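Hypothetical protein ST1444 (Sulfolobus tokodaii, PDB 2EO0) probably resolves Holliday junctions formed during genetic recombination, nicking opposing strands of four-way DNA as a magnesium-dependent, structure-specific endonuclease. Local coordinates at residues R108-E111 with G112-A116; I70-E73 with Q74-I78. All coordinates share one frame; numbering follows the deposited sequence.

In the fold
Both contacts are local and lie in series along the chain. Interaction 2 comes first: strand 68-70 ends at Ile70, and residues 70-78 turn into the first two turns of helix 72-85. The chain then runs through strands 88-95 and 98-103 of the five-stranded sheet before interaction 1, where residues 108-116 close a hairpin. The two neither nest nor cross in sequence, yet their centres are only about 10 Å apart. Strand 115-117 pairs with strand 68-70, making the small three-stranded sheet, and Tyr115 OH reaches Glu76 OE2 at 3.1 Å. The hairpin is thereby tied to the start of helix 72-85.

Interaction 1: R108-E111 with G112-A116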
loop_
_atom_site.group_PDB
_atom_site.type_symbol
_atom_site.label_atom_id
_atom_site.label_comp_id
_atom_site.label_asym_id
_atom_site.label_seq_id
_atom_site.Cartn_x
_atom_site.Cartn_y
_atom_site.Cartn_z
ATOM N N ARG A 108 -18.327 1.834 -16.445
ATOM C CA ARG A 108 -18.313 1.369 -17.836
ATOM C C ARG A 108 -17.786 2.496 -18.732
ATOM O O ARG A 108 -18.111 3.679 -18.541
ATOM C CB ARG A 108 -19.718 0.954 -18.308
ATOM C CG ARG A 108 -20.173 -0.460 -17.922
ATOM C CD ARG A 108 -20.553 -0.576 -16.444
ATOM N NE ARG A 108 -21.257 -1.827 -16.132
ATOM C CZ ARG A 108 -21.891 -2.070 -14.982
ATOM N NH1 ARG A 108 -21.917 -1.150 -14.022
ATOM N NH2 ARG A 108 -22.505 -3.236 -14.789
ATOM N N GLN A 109 -16.970 2.136 -19.710
ATOM C CA GLN A 109 -16.420 3.143 -20.598
ATOM C C GLN A 109 -17.515 3.724 -21.471
ATOM O O GLN A 109 -18.290 2.982 -22.069
ATOM C CB GLN A 109 -15.329 2.533 -21.466
ATOM C CG GLN A 109 -14.620 3.511 -22.378
ATOM C CD GLN A 109 -13.413 2.877 -23.048
ATOM O OE1 GLN A 109 -13.475 1.727 -23.504
ATOM N NE2 GLN A 109 -12.309 3.623 -23.120
ATOM N N THR A 110 -17.581 5.053 -21.528
ATOM C CA THR A 110 -18.584 5.752 -22.337
ATOM C C THR A 110 -18.182 5.772 -23.815
ATOM O O THR A 110 -17.025 5.497 -24.180
ATOM C CB THR A 110 -18.766 7.239 -21.898
ATOM O OG1 THR A 110 -17.708 8.039 -22.446
ATOM C CG2 THR A 110 -18.737 7.367 -20.380
ATOM N N GLU A 111 -19.146 6.110 -24.660
ATOM C CA GLU A 111 -18.922 6.196 -26.095
ATOM C C GLU A 111 -17.709 7.095 -26.363
ATOM O O GLU A 111 -16.825 6.753 -27.152
ATOM C CB GLU A 111 -20.164 6.782 -26.780
ATOM C CG GLU A 111 -21.510 6.155 -26.360
ATOM C CD GLU A 111 -22.147 6.806 -25.118
ATOM O OE1 GLU A 111 -23.385 6.656 -24.944
ATOM O OE2 GLU A 111 -21.422 7.458 -24.319
ATOM N N GLY A 112 -17.679 8.238 -25.683
ATOM C CA GLY A 112 -16.587 9.186 -25.829
ATOM C C GLY A 112 -15.216 8.703 -25.372
ATOM O O GLY A 112 -14.201 9.252 -25.811
ATOM N N GLY A 113 -15.176 7.709 -24.482
ATOM C CA GLY A 113 -13.901 7.171 -24.018
ATOM C C GLY A 113 -13.642 7.252 -22.517
ATOM O O GLY A 113 -12.713 6.632 -21.988
ATOM N N ASN A 114 -14.451 8.033 -21.818
ATOM C CA ASN A 114 -14.258 8.146 -20.390
ATOM C C ASN A 114 -15.026 7.031 -19.711
ATOM O O ASN A 114 -15.539 6.131 -20.367
ATOM C CB ASN A 114 -14.716 9.517 -19.899
ATOM C CG ASN A 114 -14.085 10.638 -20.683
ATOM O OD1 ASN A 114 -14.693 11.183 -21.604
ATOM N ND2 ASN A 114 -12.843 10.978 -20.342
ATOM N N TYR A 115 -15.101 7.087 -18.394
ATOM C CA TYR A 115 -15.778 6.054 -17.652
ATOM C C TYR A 115 -16.826 6.690 -16.790
ATOM O O TYR A 115 -16.654 7.814 -16.311
ATOM C CB TYR A 115 -14.768 5.287 -16.811
ATOM C CG TYR A 115 -13.753 4.553 -17.659
ATOM C CD1 TYR A 115 -13.977 3.255 -18.072
ATOM C CD2 TYR A 115 -12.608 5.195 -18.117
ATOM C CE1 TYR A 115 -13.085 2.615 -18.930
ATOM C CE2 TYR A 115 -11.736 4.580 -18.956
ATOM C CZ TYR A 115 -11.966 3.292 -19.369
ATOM O OH TYR A 115 -11.078 2.681 -20.242
ATOM N N ALA A 116 -17.927 5.971 -16.602
ATOM C CA ALA A 116 -19.018 6.496 -15.812
ATOM C C ALA A 116 -19.871 5.433 -15.182
ATOM O O ALA A 116 -19.839 4.258 -15.555
ATOM C CB ALA A 116 -19.886 7.413 -16.660
#
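The carbonyl oxygen of Asn114 receives the backbone N-H of Thr110, with Thr110 N to Asn114 O at 2.6 Å and 162° at the hydrogen. The same oxygen takes a CA-H...O contact from Gln109, so two successive residues, Gln109 at the end of its strand and Thr110 at the start of the turn, close on it. Thr110 also holds the bend through its carbonyl, whose oxygen lies 2.9 Å from Gly113 N, the bond that closes a type I turn from Thr110 to Gly113. Its OG1, set between the backbone N and the carbonyl carbon, is turned inward over the turn and takes weak bonds from the backbone N atoms of Gly113 and Asn114. Gly113 has a positive phi, at which a side chain would collide with the carbonyl oxygen of the residue before, so glycine suits the place.

This is an antiparallel beta hairpin: Arg108 and Ala116 form a hydrogen-bonded pair, joined by two backbone bonds of 3.0 Å (Arg108 N to Ala116 O and Ala116 N to Arg108 O), while Gln109 and Tyr115 form the non-hydrogen-bonded pair beside it. On the face bearing these last two, Gln109 CG lies over the Tyr115 ring, 4.3 Å from its centroid, a CH-pi contact. With CG anti to the backbone N (chi1 -176°) and an extended chain, Gln109 brings NE2 to Gly113 O at 3.2 Å, approaching from above the carbonyl plane. The amide lies 13° from parallel to the ring. Tyr115 OH bonds to Glu76, and Arg79 makes a cation-pi contact with the ring. Replacing Tyr115 with an alanine would probably leave Gln109 CG without its aromatic face and deprive Glu76 of a hydroxyl partner.

Interaction 2: I70-E73 with Q74-I78; sequences IEKE and QAEGI
Glu71 meets the first turn of the helix with both carboxylate oxygens. OE1 accepts from Gln74 N at 2.7 Å, and OE2 accepts from Glu73 N at 2.6 Å; each donor stands above the carboxylate plane. A bend at chi2 (-85°) folds the Glu71 chain back over the helix start, and the two bonds together fix the rotation of the carboxylate. Its negative charge also faces the N-terminal end of the helix, where it would be expected to interact well with the helix dipole.

Backbone bonds carry the helix onward. Ala75 N donates to Glu71 O at 2.8 Å, and the next two steps follow in the same i to i+4 pattern, from Glu76 N to Lys72 O and from Gly77 N to Glu73 O.

One salt bridge runs along the helix surface. Lys72 NZ reaches Glu76 OE1 at 3.0 Å on its syn side, 30° out of the carboxylate plane. The lysine chain is extended as far as CE and bends only at chi4 (-62°), which turns NZ to the glutamate one turn on. The other oxygen, OE2, is the one held by Tyr115 of the hairpin, so the carboxylate is gripped at both oxygens.

The apolar contacts involve Ile70, which precedes the cap. Its CG1 lies 4.1 Å from Ala75 CB, and its CD1 meets Ile78 CD1 at 4.2 Å. Across the chain of Gln74, whose OE1 has a weak bond from Lys60, Ile70 passes at about a right angle. Ile78 packs about 4 Å from the side chain of Glu58, a probable magnesium ligand of this PDDEXK-type nuclease. Glu71 is thus the N-cap residue, its side chain capping the start of helix 72-85.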
loop_
_atom_site.group_PDB
_atom_site.type_symbol
_atom_site.label_atom_id
_atom_site.label_comp_id
_atom_site.label_asym_id
_atom_site.label_seq_id
_atom_site.Cartn_x
_atom_site.Cartn_y
_atom_site.Cartn_z
ATOM N N ILE A 70 -15.602 9.836 -14.895
ATOM C CA ILE A 70 -14.205 9.848 -14.518
ATOM C C ILE A 70 -13.401 9.819 -15.813
ATOM O O ILE A 70 -13.652 9.003 -16.693
ATOM C CB ILE A 70 -13.865 8.656 -13.644
ATOM C CG1 ILE A 70 -12.390 8.709 -13.251
ATOM C CG2 ILE A 70 -14.205 7.383 -14.381
ATOM C CD1 ILE A 70 -12.018 7.755 -12.149
ATOM N N GLU A 71 -12.460 10.750 -15.922
ATOM C CA GLU A 71 -11.599 10.917 -17.095
ATOM C C GLU A 71 -10.793 9.678 -17.485
ATOM O O GLU A 71 -10.152 9.027 -16.646
ATOM C CB GLU A 71 -10.669 12.108 -16.856
ATOM C CG GLU A 71 -9.893 12.592 -18.067
ATOM C CD GLU A 71 -8.616 11.822 -18.282
ATOM O OE1 GLU A 71 -7.850 11.663 -17.312
ATOM O OE2 GLU A 71 -8.368 11.387 -19.419
ATOM N N LYS A 72 -10.829 9.385 -18.780
ATOM C CA LYS A 72 -10.169 8.234 -19.381
ATOM C C LYS A 72 -8.737 7.922 -18.929
ATOM O O LYS A 72 -8.461 6.827 -18.409
ATOM C CB LYS A 72 -10.205 8.402 -20.897
ATOM C CG LYS A 72 -9.515 7.331 -21.702
ATOM C CD LYS A 72 -9.306 7.828 -23.127
ATOM C CE LYS A 72 -8.689 6.758 -24.028
ATOM N NZ LYS A 72 -7.323 6.324 -23.574
ATOM N N GLU A 73 -7.830 8.874 -19.143
ATOM C CA GLU A 73 -6.431 8.698 -18.796
ATOM C C GLU A 73 -6.198 8.504 -17.311
ATOM O O GLU A 73 -5.330 7.730 -16.917
ATOM C CB GLU A 73 -5.603 9.877 -19.320
ATOM C CG GLU A 73 -5.091 9.660 -20.748
ATOM C CD GLU A 73 -4.432 10.891 -21.377
ATOM O OE1 GLU A 73 -3.767 11.695 -20.679
ATOM O OE2 GLU A 73 -4.562 11.032 -22.607
ATOM N N GLN A 74 -6.970 9.204 -16.486
ATOM C CA GLN A 74 -6.848 9.072 -15.049
ATOM C C GLN A 74 -7.370 7.710 -14.594
ATOM O O GLN A 74 -6.792 7.082 -13.708
ATOM C CB GLN A 74 -7.622 10.183 -14.339
ATOM C CG GLN A 74 -7.952 9.868 -12.869
ATOM C CD GLN A 74 -8.513 11.066 -12.133
ATOM O OE1 GLN A 74 -9.681 11.095 -11.758
ATOM N NE2 GLN A 74 -7.675 12.068 -11.931
ATOM N N ALA A 75 -8.455 7.251 -15.207
ATOM C CA ALA A 75 -9.037 5.976 -14.837
ATOM C C ALA A 75 -8.147 4.830 -15.257
ATOM O O ALA A 75 -7.980 3.864 -14.520
ATOM C CB ALA A 75 -10.412 5.813 -15.462
ATOM N N GLU A 76 -7.582 4.919 -16.446
ATOM C CA GLU A 76 -6.732 3.845 -16.908
ATOM C C GLU A 76 -5.429 3.818 -16.117
ATOM O O GLU A 76 -4.874 2.746 -15.878
ATOM C CB GLU A 76 -6.485 3.987 -18.411
ATOM C CG GLU A 76 -7.775 3.862 -19.209
ATOM C CD GLU A 76 -7.591 4.078 -20.697
ATOM O OE1 GLU A 76 -6.637 4.785 -21.094
ATOM O OE2 GLU A 76 -8.414 3.554 -21.472
ATOM N N GLY A 77 -4.969 4.994 -15.690
ATOM C CA GLY A 77 -3.752 5.094 -14.895
ATOM C C GLY A 77 -3.872 4.458 -13.505
ATOM O O GLY A 77 -3.092 3.576 -13.159
ATOM N N ILE A 78 -4.833 4.889 -12.697
ATOM C CA ILE A 78 -4.981 4.299 -11.376
ATOM C C ILE A 78 -5.298 2.813 -11.520
ATOM O O ILE A 78 -5.035 2.021 -10.622
ATOM C CB ILE A 78 -6.082 4.999 -10.545
ATOM C CG1 ILE A 78 -7.358 5.109 -11.357
ATOM C CG2 ILE A 78 -5.639 6.390 -10.157
ATOM C CD1 ILE A 78 -8.392 6.073 -10.746
#